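Local coordinates for BH2621 protein (Bacillus halodurans, PDB 2QML) that probably acts as a GNAT-family N-acyltransferase that may transfer fatty acyl groups to a lysine amine in siderophore biosynthesis, at residues 14-19 with 192-197; 24-29 with 69-74; 82-87 with 109-114; 122-127 with 158-163. All blocks are in the same frame, centred on the assembly; numbering follows the deposited sequence. Where two conformers were deposited one is given.

Contact 1. Residues 14-19 with 192-197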
loop_
_atom_site.group_PDB
_atom_site.type_symbol
_atom_site.label_atom_id
_atom_site.label_comp_id
_atom_site.label_asym_id
_atom_site.label_seq_id
_atom_site.Cartn_x
_atom_site.Cartn_y
_atom_site.Cartn_z
ATOM N N PHE A 14 -5.911 2.937 -17.013
ATOM C CA PHE A 14 -4.952 3.751 -17.724
ATOM C C PHE A 14 -4.708 4.986 -16.877
ATOM O O PHE A 14 -5.633 5.506 -16.250
ATOM C CB PHE A 14 -5.468 4.185 -19.076
ATOM C CG PHE A 14 -4.433 4.868 -19.904
ATOM C CD1 PHE A 14 -3.392 4.153 -20.440
ATOM C CD2 PHE A 14 -4.514 6.219 -20.165
ATOM C CE1 PHE A 14 -2.452 4.768 -21.202
ATOM C CE2 PHE A 14 -3.578 6.856 -20.964
ATOM C CZ PHE A 14 -2.537 6.126 -21.477
ATOM N N ASP A 15 -3.461 5.422 -16.791
ATOM C CA ASP A 15 -3.180 6.725 -16.166
ATOM C C ASP A 15 -2.582 7.649 -17.218
ATOM O O ASP A 15 -1.467 7.443 -17.692
ATOM C CB ASP A 15 -2.283 6.619 -14.959
ATOM C CG ASP A 15 -2.154 7.945 -14.268
ATOM O OD1 ASP A 15 -1.329 8.763 -14.701
ATOM O OD2 ASP A 15 -2.944 8.212 -13.353
ATOM N N HIS A 16 -3.344 8.668 -17.578
ATOM C CA HIS A 16 -2.975 9.550 -18.669
ATOM C C HIS A 16 -1.858 10.510 -18.243
ATOM O O HIS A 16 -1.184 11.023 -19.105
ATOM C CB HIS A 16 -4.187 10.320 -19.237
ATOM C CG HIS A 16 -4.621 11.494 -18.411
ATOM N ND1 HIS A 16 -4.120 12.758 -18.611
ATOM C CD2 HIS A 16 -5.486 11.598 -17.368
ATOM C CE1 HIS A 16 -4.645 13.584 -17.725
ATOM N NE2 HIS A 16 -5.495 12.912 -16.974
ATOM N N VAL A 17 -1.657 10.727 -16.953
ATOM C CA VAL A 17 -0.615 11.620 -16.477
ATOM C C VAL A 17 0.787 11.038 -16.751
ATOM O O VAL A 17 1.649 11.771 -17.278
ATOM C CB VAL A 17 -0.815 12.007 -14.986
ATOM C CG1 VAL A 17 0.331 12.907 -14.522
ATOM C CG2 VAL A 17 -2.162 12.690 -14.805
ATOM N N VAL A 18 1.020 9.778 -16.401
ATOM C CA VAL A 18 2.288 9.106 -16.669
ATOM C C VAL A 18 2.253 8.310 -17.992
ATOM O O VAL A 18 3.277 7.775 -18.433
ATOM C CB VAL A 18 2.730 8.204 -15.490
ATOM C CG1 VAL A 18 2.973 9.069 -14.222
ATOM C CG2 VAL A 18 1.757 7.065 -15.195
ATOM N N ASN A 19 1.074 8.258 -18.607
ATOM C CA ASN A 19 0.825 7.548 -19.858
ATOM C C ASN A 19 1.221 6.057 -19.743
ATOM O O ASN A 19 2.043 5.534 -20.506
ATOM C CB ASN A 19 1.569 8.259 -20.992
ATOM C CG ASN A 19 1.038 7.923 -22.324
ATOM O OD1 ASN A 19 -0.165 8.071 -22.577
ATOM N ND2 ASN A 19 1.935 7.534 -23.232
ATOM N N ASP A 192 -7.331 16.453 -8.707
ATOM C CA ASP A 192 -6.180 17.328 -9.007
ATOM C C ASP A 192 -5.166 16.584 -9.902
ATOM O O ASP A 192 -4.673 17.131 -10.895
ATOM C CB ASP A 192 -5.427 17.769 -7.752
ATOM C CG ASP A 192 -6.214 18.737 -6.861
ATOM O OD1 ASP A 192 -7.140 19.393 -7.366
ATOM O OD2 ASP A 192 -5.884 18.840 -5.647
ATOM N N TRP A 193 -4.830 15.353 -9.524
ATOM C CA TRP A 193 -3.897 14.523 -10.276
ATOM C C TRP A 193 -4.341 14.356 -11.748
ATOM O O TRP A 193 -3.573 14.595 -12.684
ATOM C CB TRP A 193 -3.748 13.158 -9.594
ATOM C CG TRP A 193 -2.956 12.201 -10.363
ATOM C CD1 TRP A 193 -3.445 11.224 -11.191
ATOM C CD2 TRP A 193 -1.536 12.143 -10.472
ATOM N NE1 TRP A 193 -2.408 10.558 -11.780
ATOM C CE2 TRP A 193 -1.228 11.087 -11.359
ATOM C CE3 TRP A 193 -0.484 12.843 -9.871
ATOM C CZ2 TRP A 193 0.096 10.730 -11.682
ATOM C CZ3 TRP A 193 0.818 12.496 -10.202
ATOM C CH2 TRP A 193 1.095 11.448 -11.081
ATOM N N LYS A 194 -5.585 13.921 -11.927
ATOM C CA LYS A 194 -6.147 13.632 -13.225
ATOM C C LYS A 194 -6.349 14.902 -14.049
ATOM O O LYS A 194 -6.344 14.843 -15.259
ATOM C CB LYS A 194 -7.472 12.852 -13.062
ATOM C CG LYS A 194 -7.356 11.410 -12.509
ATOM C CD LYS A 194 -6.481 10.472 -13.345
ATOM C CE LYS A 194 -6.530 9.059 -12.806
ATOM N NZ LYS A 194 -5.837 8.104 -13.679
HETATM N N MSE A 195 -6.485 16.039 -13.385
HETATM C CA MSE A 195 -6.668 17.311 -14.069
HETATM C C MSE A 195 -5.352 18.067 -14.203
HETATM O O MSE A 195 -5.349 19.248 -14.498
HETATM C CB MSE A 195 -7.725 18.159 -13.349
HETATM C CG MSE A 195 -9.137 17.590 -13.462
HETATM SE SE MSE A 195 -9.607 17.062 -15.337
HETATM C CE MSE A 195 -9.121 18.715 -16.336
ATOM N N ASN A 196 -4.231 17.378 -14.011
ATOM C CA ASN A 196 -2.904 17.976 -14.188
ATOM C C ASN A 196 -2.641 19.184 -13.279
ATOM O O ASN A 196 -1.959 20.128 -13.686
ATOM C CB ASN A 196 -2.706 18.327 -15.678
ATOM C CG ASN A 196 -2.862 17.108 -16.581
ATOM O OD1 ASN A 196 -3.820 17.008 -17.354
ATOM N ND2 ASN A 196 -1.955 16.147 -16.435
ATOM N N LYS A 197 -3.195 19.159 -12.061
ATOM C CA LYS A 197 -2.989 20.228 -11.066
ATOM C C LYS A 197 -2.581 19.662 -9.683
ATOM O O LYS A 197 -2.871 20.255 -8.637
ATOM C CB LYS A 197 -4.211 21.185 -11.005
ATOM C CG LYS A 197 -5.573 20.610 -10.688
ATOM C CD LYS A 197 -6.721 21.607 -11.048
#
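Asp15 OD2 accepts two donors from the end of helix 183-194. Trp193 NE1 reaches it at 2.9 Å, almost straight (167°) and in the indole plane, on the carboxylate's syn lone pair; Lys194 NZ, also 2.9 Å from OD2, forms a salt bridge from above the carboxylate plane. The extended outer part of the lysine chain, beyond its bend at chi2, carries the ammonium there. Within its own segment, Asp15 OD1 takes the amide of Val18 in an Asx motif, so the carboxylate is held through both oxygens. Val17 lies over the indole, its CG1 3.9 Å from the centroid of the Trp193 six-membered ring in a CH-pi contact, while Val18 CG1 meets the ring edge. With chi1 78°, His16 swings its ring toward the helix end, and NE2 gives a short but bent (143°) bond of 2.7 Å to a lone pair of Lys194 O. These contacts join the C-terminal helix to the turn after edge strand 11-15; the helix itself finishes in a Schellman motif with Asn196 as C-prime residue.

Contact 2. Residues 24-29 with 69-74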
loop_
_atom_site.group_PDB
_atom_site.type_symbol
_atom_site.label_atom_id
_atom_site.label_comp_id
_atom_site.label_asym_id
_atom_site.label_seq_id
_atom_site.Cartn_x
_atom_site.Cartn_y
_atom_site.Cartn_z
ATOM N N PHE A 24 -3.338 -4.259 -11.231
ATOM C CA PHE A 24 -3.211 -4.868 -9.900
ATOM C C PHE A 24 -3.903 -6.215 -9.868
ATOM O O PHE A 24 -5.080 -6.332 -10.246
ATOM C CB PHE A 24 -3.855 -3.974 -8.861
ATOM C CG PHE A 24 -3.083 -2.734 -8.527
ATOM C CD1 PHE A 24 -3.091 -1.655 -9.398
ATOM C CD2 PHE A 24 -2.440 -2.600 -7.323
ATOM C CE1 PHE A 24 -2.418 -0.457 -9.080
ATOM C CE2 PHE A 24 -1.739 -1.410 -6.998
ATOM C CZ PHE A 24 -1.723 -0.369 -7.880
ATOM N N ARG A 25 -3.198 -7.235 -9.415
ATOM C CA ARG A 25 -3.722 -8.575 -9.344
ATOM C C ARG A 25 -3.436 -9.161 -7.990
ATOM O O ARG A 25 -2.524 -8.736 -7.306
ATOM C CB ARG A 25 -3.099 -9.467 -10.425
ATOM C CG ARG A 25 -1.586 -9.676 -10.357
ATOM C CD ARG A 25 -1.113 -10.789 -11.231
ATOM N NE ARG A 25 0.336 -10.980 -11.191
ATOM C CZ ARG A 25 0.963 -11.677 -10.253
ATOM N NH1 ARG A 25 0.296 -12.163 -9.244
ATOM N NH2 ARG A 25 2.277 -11.824 -10.290
ATOM N N HIS A 26 -4.198 -10.179 -7.647
ATOM C CA HIS A 26 -3.971 -10.925 -6.424
ATOM C C HIS A 26 -2.653 -11.658 -6.509
ATOM O O HIS A 26 -2.268 -12.230 -7.540
ATOM C CB HIS A 26 -5.091 -11.927 -6.119
ATOM C CG HIS A 26 -6.371 -11.292 -5.689
ATOM N ND1 HIS A 26 -7.551 -11.987 -5.631
ATOM C CD2 HIS A 26 -6.694 -9.996 -5.446
ATOM C CE1 HIS A 26 -8.525 -11.175 -5.252
ATOM N NE2 HIS A 26 -8.035 -9.959 -5.119
ATOM N N VAL A 27 -1.920 -11.589 -5.406
ATOM C CA VAL A 27 -0.741 -12.394 -5.261
ATOM C C VAL A 27 -1.145 -13.913 -5.185
ATOM O O VAL A 27 -2.218 -14.288 -4.671
ATOM C CB VAL A 27 0.032 -11.963 -4.006
ATOM C CG1 VAL A 27 1.087 -13.009 -3.601
ATOM C CG2 VAL A 27 0.634 -10.533 -4.160
ATOM N N THR A 28 -0.264 -14.768 -5.684
ATOM C CA THR A 28 -0.379 -16.203 -5.578
ATOM C C THR A 28 0.957 -16.774 -5.128
ATOM O O THR A 28 1.954 -16.090 -5.127
ATOM C CB THR A 28 -0.794 -16.916 -6.911
ATOM O OG1 THR A 28 0.314 -16.972 -7.807
ATOM C CG2 THR A 28 -1.946 -16.179 -7.554
HETATM N N MSE A 29 0.984 -18.060 -4.805
HETATM C CA MSE A 29 2.230 -18.731 -4.397
HETATM C C MSE A 29 3.260 -18.796 -5.509
HETATM O O MSE A 29 4.456 -18.958 -5.218
HETATM C CB MSE A 29 1.963 -20.128 -3.808
HETATM C CG MSE A 29 1.267 -20.107 -2.447
HETATM SE SE MSE A 29 2.303 -19.208 -1.078
HETATM C CE MSE A 29 3.833 -20.440 -0.961
ATOM N N HIS A 69 -8.539 -10.880 6.776
ATOM C CA HIS A 69 -8.687 -9.440 6.948
ATOM C C HIS A 69 -7.886 -8.642 5.933
ATOM O O HIS A 69 -7.946 -7.419 5.981
ATOM C CB HIS A 69 -8.331 -9.001 8.412
ATOM C CG HIS A 69 -6.935 -8.453 8.639
ATOM N ND1 HIS A 69 -5.805 -9.242 8.670
ATOM C CD2 HIS A 69 -6.519 -7.204 8.989
ATOM C CE1 HIS A 69 -4.747 -8.492 8.956
ATOM N NE2 HIS A 69 -5.151 -7.251 9.159
ATOM N N GLN A 70 -7.138 -9.311 5.037
ATOM C CA GLN A 70 -6.319 -8.601 4.074
ATOM C C GLN A 70 -6.270 -9.241 2.674
ATOM O O GLN A 70 -6.587 -10.407 2.492
ATOM C CB GLN A 70 -4.894 -8.421 4.612
ATOM C CG GLN A 70 -4.076 -9.713 4.794
ATOM C CD GLN A 70 -2.694 -9.421 5.308
ATOM O OE1 GLN A 70 -2.084 -8.418 4.934
ATOM N NE2 GLN A 70 -2.189 -10.281 6.184
ATOM N N THR A 71 -5.893 -8.396 1.708
ATOM C CA THR A 71 -5.699 -8.755 0.311
ATOM C C THR A 71 -4.282 -8.370 -0.059
ATOM O O THR A 71 -3.866 -7.244 0.218
ATOM C CB THR A 71 -6.664 -7.997 -0.633
ATOM O OG1 THR A 71 -7.986 -8.241 -0.178
ATOM C CG2 THR A 71 -6.529 -8.452 -2.090
ATOM N N LEU A 72 -3.521 -9.321 -0.604
ATOM C CA LEU A 72 -2.165 -9.087 -1.115
ATOM C C LEU A 72 -2.227 -8.910 -2.603
ATOM O O LEU A 72 -2.800 -9.783 -3.311
ATOM C CB LEU A 72 -1.235 -10.252 -0.812
ATOM C CG LEU A 72 -0.642 -10.281 0.603
ATOM C CD1 LEU A 72 -1.694 -10.170 1.724
ATOM C CD2 LEU A 72 0.190 -11.560 0.762
HETATM N N MSE A 73 -1.600 -7.848 -3.105
HETATM C CA MSE A 73 -1.578 -7.616 -4.543
HETATM C C MSE A 73 -0.226 -7.222 -5.087
HETATM O O MSE A 73 0.625 -6.633 -4.381
HETATM C CB MSE A 73 -2.572 -6.515 -4.925
HETATM C CG MSE A 73 -3.938 -6.673 -4.308
HETATM SE SE MSE A 73 -5.122 -5.288 -4.940
HETATM C CE MSE A 73 -6.009 -6.181 -6.393
ATOM N N VAL A 74 -0.054 -7.516 -6.375
ATOM C CA VAL A 74 1.086 -7.110 -7.140
ATOM C C VAL A 74 0.563 -5.973 -7.997
ATOM O O VAL A 74 -0.496 -6.153 -8.649
ATOM C CB VAL A 74 1.593 -8.225 -8.032
ATOM C CG1 VAL A 74 2.540 -7.650 -9.128
ATOM C CG2 VAL A 74 2.282 -9.264 -7.159
#
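Leu72 O receives the straightest bond of the contact, from Val27 N at 2.9 Å and 177°, with the donor 40° out of the carbonyl plane; His26 CA adds a CA-H...O contact to the same oxygen. Arg25 and Val74 form the antiparallel hydrogen-bonded pair, with Val74 N to Arg25 O at 2.9 Å and Arg25 N to Val74 O at 3.0 Å. His26 and Met73 are the non-hydrogen-bonded pair, and their side chains diverge. With CG between the backbone N and the carbonyl carbon (chi1 62°) and the chain extended to NE, Arg25 runs alongside Val74, whose CG2 lies over one guanidinium face, 4.0 Å from Arg25 NH2. The guanidinium is oriented by NH1 bonding His26 O and by a salt bridge from NH2 to Asp31. Val27 points into the contact, its CG2 3.6 Å from Val74 CG2 and its CB 3.8 Å from Leu72 CB. The Thr71 methyl CG2 touches His26 CD2 at 3.7 Å. Leu8 takes the polar ends, its O accepting from His26 NE2 and its N bonding Thr71 OG1. The backbone bonds thus set the register, apolar contacts pack alongside them, and most of the polar tips find partners beyond the pair.

Contact 3. Residues 82-87 with 109-114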
loop_
_atom_site.group_PDB
_atom_site.type_symbol
_atom_site.label_atom_id
_atom_site.label_comp_id
_atom_site.label_asym_id
_atom_site.label_seq_id
_atom_site.Cartn_x
_atom_site.Cartn_y
_atom_site.Cartn_z
HETATM N N MSE A 82 6.044 -4.659 -10.268
HETATM C CA MSE A 82 7.099 -3.871 -9.599
HETATM C C MSE A 82 6.722 -3.307 -8.219
HETATM O O MSE A 82 7.471 -2.561 -7.620
HETATM C CB MSE A 82 7.578 -2.762 -10.560
HETATM C CG MSE A 82 6.483 -1.975 -11.306
HETATM SE SE MSE A 82 5.165 -1.095 -10.191
HETATM C CE MSE A 82 6.345 0.300 -9.453
ATOM N N SER A 83 5.587 -3.743 -7.685
ATOM C CA SER A 83 5.116 -3.273 -6.395
ATOM C C SER A 83 4.251 -4.322 -5.694
ATOM O O SER A 83 3.584 -5.159 -6.322
ATOM C CB SER A 83 4.391 -1.933 -6.560
ATOM O OG SER A 83 3.269 -2.062 -7.394
ATOM N N TYR A 84 4.288 -4.280 -4.383
ATOM C CA TYR A 84 3.580 -5.215 -3.522
ATOM C C TYR A 84 2.736 -4.371 -2.562
ATOM O O TYR A 84 3.212 -3.360 -2.036
ATOM C CB TYR A 84 4.555 -6.187 -2.832
ATOM C CG TYR A 84 3.981 -7.022 -1.702
ATOM C CD1 TYR A 84 3.284 -8.217 -1.944
ATOM C CD2 TYR A 84 4.140 -6.632 -0.384
ATOM C CE1 TYR A 84 2.782 -8.991 -0.908
ATOM C CE2 TYR A 84 3.659 -7.405 0.634
ATOM C CZ TYR A 84 2.953 -8.566 0.358
ATOM O OH TYR A 84 2.466 -9.323 1.384
ATOM N N TRP A 85 1.538 -4.870 -2.306
ATOM C CA TRP A 85 0.527 -4.161 -1.566
ATOM C C TRP A 85 -0.217 -5.095 -0.627
ATOM O O TRP A 85 -0.565 -6.235 -0.984
ATOM C CB TRP A 85 -0.495 -3.491 -2.534
ATOM C CG TRP A 85 0.144 -2.701 -3.615
ATOM C CD1 TRP A 85 0.796 -3.198 -4.729
ATOM C CD2 TRP A 85 0.295 -1.291 -3.656
ATOM N NE1 TRP A 85 1.279 -2.206 -5.438
ATOM C CE2 TRP A 85 1.041 -1.006 -4.832
ATOM C CE3 TRP A 85 -0.116 -0.233 -2.839
ATOM C CZ2 TRP A 85 1.373 0.294 -5.215
ATOM C CZ3 TRP A 85 0.180 1.052 -3.235
ATOM C CH2 TRP A 85 0.925 1.302 -4.403
ATOM N N GLU A 86 -0.438 -4.635 0.600
ATOM C CA GLU A 86 -1.317 -5.315 1.536
ATOM C C GLU A 86 -2.425 -4.300 1.854
ATOM O O GLU A 86 -2.212 -3.280 2.454
ATOM C CB GLU A 86 -0.579 -5.790 2.777
ATOM C CG GLU A 86 0.475 -6.810 2.489
ATOM C CD GLU A 86 1.326 -7.183 3.698
ATOM O OE1 GLU A 86 1.163 -6.567 4.787
ATOM O OE2 GLU A 86 2.178 -8.106 3.549
ATOM N N SER A 87 -3.618 -4.630 1.442
ATOM C CA SER A 87 -4.858 -3.886 1.721
ATOM C C SER A 87 -5.607 -4.596 2.872
ATOM O O SER A 87 -5.905 -5.793 2.798
ATOM C CB SER A 87 -5.690 -3.818 0.458
ATOM O OG SER A 87 -6.938 -3.259 0.709
ATOM N N HIS A 109 -0.473 -1.136 3.226
ATOM C CA HIS A 109 0.968 -1.311 3.292
ATOM C C HIS A 109 1.448 -1.424 1.850
ATOM O O HIS A 109 0.723 -1.983 1.007
ATOM C CB HIS A 109 1.427 -2.534 4.058
ATOM C CG HIS A 109 0.951 -2.602 5.475
ATOM N ND1 HIS A 109 1.383 -1.706 6.442
ATOM C CD2 HIS A 109 0.242 -3.543 6.118
ATOM C CE1 HIS A 109 0.869 -2.064 7.610
ATOM N NE2 HIS A 109 0.117 -3.128 7.429
ATOM N N LEU A 110 2.644 -0.928 1.543
ATOM C CA LEU A 110 3.148 -0.982 0.164
ATOM C C LEU A 110 4.650 -0.927 0.066
ATOM O O LEU A 110 5.339 -0.514 1.000
ATOM C CB LEU A 110 2.560 0.199 -0.631
ATOM C CG LEU A 110 2.979 1.629 -0.250
ATOM C CD1 LEU A 110 4.277 2.053 -1.012
ATOM C CD2 LEU A 110 1.913 2.695 -0.462
ATOM N N LEU A 111 5.162 -1.371 -1.075
ATOM C CA LEU A 111 6.571 -1.258 -1.433
ATOM C C LEU A 111 6.707 -1.319 -2.946
ATOM O O LEU A 111 5.878 -1.991 -3.610
ATOM C CB LEU A 111 7.400 -2.371 -0.778
ATOM C CG LEU A 111 7.236 -3.826 -1.236
ATOM C CD1 LEU A 111 8.095 -4.234 -2.476
ATOM C CD2 LEU A 111 7.559 -4.770 -0.084
ATOM N N ILE A 112 7.729 -0.643 -3.458
ATOM C CA ILE A 112 8.218 -0.771 -4.815
ATOM C C ILE A 112 9.427 -1.687 -4.696
ATOM O O ILE A 112 10.348 -1.432 -3.927
ATOM C CB ILE A 112 8.524 0.566 -5.507
ATOM C CG1 ILE A 112 7.211 1.301 -5.839
ATOM C CG2 ILE A 112 9.290 0.325 -6.790
ATOM C CD1 ILE A 112 7.390 2.707 -6.514
ATOM N N GLY A 113 9.422 -2.779 -5.450
ATOM C CA GLY A 113 10.480 -3.803 -5.388
ATOM C C GLY A 113 11.723 -3.497 -6.211
ATOM O O GLY A 113 12.768 -3.170 -5.661
ATOM N N PRO A 114 11.611 -3.604 -7.540
ATOM C CA PRO A 114 12.789 -3.374 -8.396
ATOM C C PRO A 114 13.274 -1.940 -8.365
ATOM O O PRO A 114 12.493 -0.973 -8.467
ATOM C CB PRO A 114 12.283 -3.755 -9.798
ATOM C CG PRO A 114 11.057 -4.463 -9.585
ATOM C CD PRO A 114 10.429 -3.985 -8.321
#
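Strands 82-87 and 109-112 run antiparallel at 178° with axes 4.7 Å apart, joined by five backbone hydrogen bonds and four CA-H...O contacts; one bond comes from Gly113 N, just past the strand, to Met82 O. On the face carrying Trp85 and Leu110, the two side chains lie alongside and point the same way, with Leu110 CB over the indole, 3.9 Å from the centroid of its six-membered ring. The indole's orientation is fixed at its edge, where Trp85 NE1 donates to Ser83 OG at 2.8 Å, nearly in the ring plane. Further along, Met82 folds back through bends at chi2 and chi3, bringing CE to 3.8 Å from Ile112 CG1. The face with Tyr84 and Glu86 is more polar. Tyr84 OH gives a 2.5 Å bond to Glu86 OE2 on its anti lone pair, and Leu111 CD2 packs 3.9 Å from Tyr84 CD2. Glu86 OE1 approaches His109 CD2 at 3.4 Å, carboxylate and imidazole planes 83° apart. Met82 and Ser83 both face Gly75 in a classic beta bulge in strand 80-89, where it pairs with strand 70-77; strands 80-89 and 106-112 are central antiparallel neighbours of the GNAT sheet.

Contact 4. Residues 122-127 with 158-163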
loop_
_atom_site.group_PDB
_atom_site.type_symbol
_atom_site.label_atom_id
_atom_site.label_comp_id
_atom_site.label_asym_id
_atom_site.label_seq_id
_atom_site.Cartn_x
_atom_site.Cartn_y
_atom_site.Cartn_z
ATOM N N LEU A 122 6.557 7.158 -9.889
ATOM C CA LEU A 122 5.555 6.129 -10.193
ATOM C C LEU A 122 4.745 5.719 -8.990
ATOM O O LEU A 122 3.641 5.195 -9.169
ATOM C CB LEU A 122 6.206 4.914 -10.894
ATOM C CG LEU A 122 6.780 5.230 -12.282
ATOM C CD1 LEU A 122 7.764 4.125 -12.688
ATOM C CD2 LEU A 122 5.661 5.448 -13.314
ATOM N N ILE A 123 5.225 5.932 -7.764
ATOM C CA ILE A 123 4.368 5.621 -6.618
ATOM C C ILE A 123 3.049 6.392 -6.622
ATOM O O ILE A 123 2.039 5.850 -6.169
ATOM C CB ILE A 123 5.134 5.887 -5.280
ATOM C CG1 ILE A 123 4.388 5.351 -4.059
ATOM C CG2 ILE A 123 5.389 7.394 -5.109
ATOM C CD1 ILE A 123 4.006 3.910 -4.123
ATOM N N TYR A 124 3.023 7.630 -7.105
ATOM C CA TYR A 124 1.780 8.424 -7.069
ATOM C C TYR A 124 0.628 7.847 -7.861
ATOM O O TYR A 124 -0.429 7.587 -7.280
ATOM C CB TYR A 124 2.060 9.856 -7.525
ATOM C CG TYR A 124 2.860 10.613 -6.542
ATOM C CD1 TYR A 124 2.266 11.098 -5.386
ATOM C CD2 TYR A 124 4.215 10.836 -6.747
ATOM C CE1 TYR A 124 2.999 11.781 -4.460
ATOM C CE2 TYR A 124 4.957 11.548 -5.818
ATOM C CZ TYR A 124 4.325 12.007 -4.678
ATOM O OH TYR A 124 5.053 12.720 -3.740
ATOM N N PRO A 125 0.795 7.602 -9.168
ATOM C CA PRO A 125 -0.355 7.021 -9.895
ATOM C C PRO A 125 -0.795 5.648 -9.352
ATOM O O PRO A 125 -1.992 5.319 -9.359
ATOM C CB PRO A 125 0.154 6.933 -11.353
ATOM C CG PRO A 125 1.648 6.962 -11.260
ATOM C CD PRO A 125 1.914 7.882 -10.086
ATOM N N LEU A 126 0.159 4.846 -8.893
ATOM C CA LEU A 126 -0.163 3.532 -8.340
ATOM C C LEU A 126 -0.950 3.642 -7.043
ATOM O O LEU A 126 -1.993 3.007 -6.883
ATOM C CB LEU A 126 1.087 2.735 -8.092
ATOM C CG LEU A 126 1.797 2.187 -9.318
ATOM C CD1 LEU A 126 3.260 1.795 -8.973
ATOM C CD2 LEU A 126 0.988 1.024 -9.957
ATOM N N LEU A 127 -0.439 4.432 -6.106
ATOM C CA LEU A 127 -1.121 4.622 -4.843
ATOM C C LEU A 127 -2.502 5.261 -5.039
ATOM O O LEU A 127 -3.467 4.807 -4.404
ATOM C CB LEU A 127 -0.243 5.444 -3.895
ATOM C CG LEU A 127 -0.883 5.732 -2.550
ATOM C CD1 LEU A 127 -1.173 4.477 -1.700
ATOM C CD2 LEU A 127 0.023 6.790 -1.734
ATOM N N PHE A 158 2.440 10.180 1.046
ATOM C CA PHE A 158 1.137 10.049 1.692
ATOM C C PHE A 158 0.501 11.428 1.879
ATOM O O PHE A 158 -0.663 11.626 1.540
ATOM C CB PHE A 158 1.196 9.275 3.017
ATOM C CG PHE A 158 1.351 7.778 2.889
ATOM C CD1 PHE A 158 0.464 7.052 2.117
ATOM C CD2 PHE A 158 2.339 7.067 3.585
ATOM C CE1 PHE A 158 0.567 5.673 2.040
ATOM C CE2 PHE A 158 2.441 5.695 3.509
ATOM C CZ PHE A 158 1.585 4.997 2.714
ATOM N N LYS A 159 1.237 12.410 2.391
ATOM C CA LYS A 159 0.668 13.752 2.540
ATOM C C LYS A 159 0.164 14.310 1.207
ATOM O O LYS A 159 -0.912 14.897 1.143
ATOM C CB LYS A 159 1.695 14.716 3.132
ATOM C CG LYS A 159 1.942 14.529 4.606
ATOM C CD LYS A 159 2.992 15.526 5.108
ATOM C CE LYS A 159 3.362 15.224 6.556
ATOM N NZ LYS A 159 4.521 16.041 7.008
ATOM N N LYS A 160 0.940 14.119 0.136
ATOM C CA LYS A 160 0.581 14.619 -1.186
ATOM C C LYS A 160 -0.691 13.966 -1.681
ATOM O O LYS A 160 -1.422 14.578 -2.467
ATOM C CB LYS A 160 1.730 14.398 -2.160
ATOM C CG LYS A 160 2.857 15.440 -2.032
ATOM C CD LYS A 160 2.879 16.507 -3.152
ATOM C CE LYS A 160 3.250 15.832 -4.521
ATOM N NZ LYS A 160 3.794 16.711 -5.609
ATOM N N CYS A 161 -0.975 12.745 -1.233
ATOM C CA CYS A 161 -2.210 12.037 -1.595
ATOM C C CYS A 161 -3.397 12.279 -0.671
ATOM O O CYS A 161 -4.432 11.648 -0.856
ATOM C CB CYS A 161 -1.953 10.546 -1.718
ATOM S SG CYS A 161 -0.751 10.254 -3.027
ATOM N N GLY A 162 -3.268 13.183 0.298
ATOM C CA GLY A 162 -4.389 13.536 1.155
ATOM C C GLY A 162 -4.296 13.081 2.604
ATOM O O GLY A 162 -5.122 13.489 3.406
ATOM N N PHE A 163 -3.315 12.249 2.921
ATOM C CA PHE A 163 -3.120 11.760 4.294
ATOM C C PHE A 163 -2.666 12.881 5.213
ATOM O O PHE A 163 -1.800 13.700 4.849
ATOM C CB PHE A 163 -2.100 10.618 4.389
ATOM C CG PHE A 163 -2.572 9.311 3.836
ATOM C CD1 PHE A 163 -2.575 9.056 2.466
ATOM C CD2 PHE A 163 -3.023 8.311 4.694
ATOM C CE1 PHE A 163 -3.032 7.845 1.965
ATOM C CE2 PHE A 163 -3.434 7.094 4.188
ATOM C CZ PHE A 163 -3.446 6.875 2.836
#
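Leu127 CD2 fills the buried end of this contact, 3.8 Å from Cys161 SG and 3.9 Å from Phe158 CD1. Its CG is anti to the backbone N (chi1 179°), which carries the branch toward helix 152-160, and it crosses the Phe158 side chain at about a right angle. Cys161 SG also serves a second neighbour: it sits at the edge of the Tyr124 ring, near its plane, 3.9 Å from CD1, and 5.2 Å from the centroid at 77° off the normal, a sulfur-aromatic contact. The sulfur thus lies between the leucine methyl and the tyrosine edge. Toward the partly exposed side the fit is thinner, made by the aliphatic part of Lys160. That chain bends at chi2 and chi3 across the end of the tyrosine, with Lys160 CB 3.7 Å from Tyr124 CE1 and Lys160 CE 3.7 Å from Tyr124 OH. Val157 on the same helix extends the apolar side by touching both Tyr124 and Leu127. Helix 152-160 closes with a Schellman motif, Gly162 as C-prime residue, and this helix end packs against helix 123-135, within the GNAT domain.

Contacts 2 and 3 are buried strand pairings in one sheet, and adjacent strands 70-77 and 80-89 tie them together through bonds such as Met73 N to Trp85 O; both are built on backbone hydrogen bonds, with side chains packed on the faces. Contact 4 is also largely buried but relies on apolar and sulfur contacts between helices. Helix 123-135 connects the set: Leu126 packs on Met82 and Trp85 of contact 3 and touches Phe24 of contact 2, while Pro125 meets Asp15, Val18 and Trp193 of contact 1. Contact 1 lies farthest out, about 20 Å from the chain's centre to its own, and is only partly buried; there a doubly gripped carboxylate and a histidine bond to a helix-end carbonyl stand in place of a ladder.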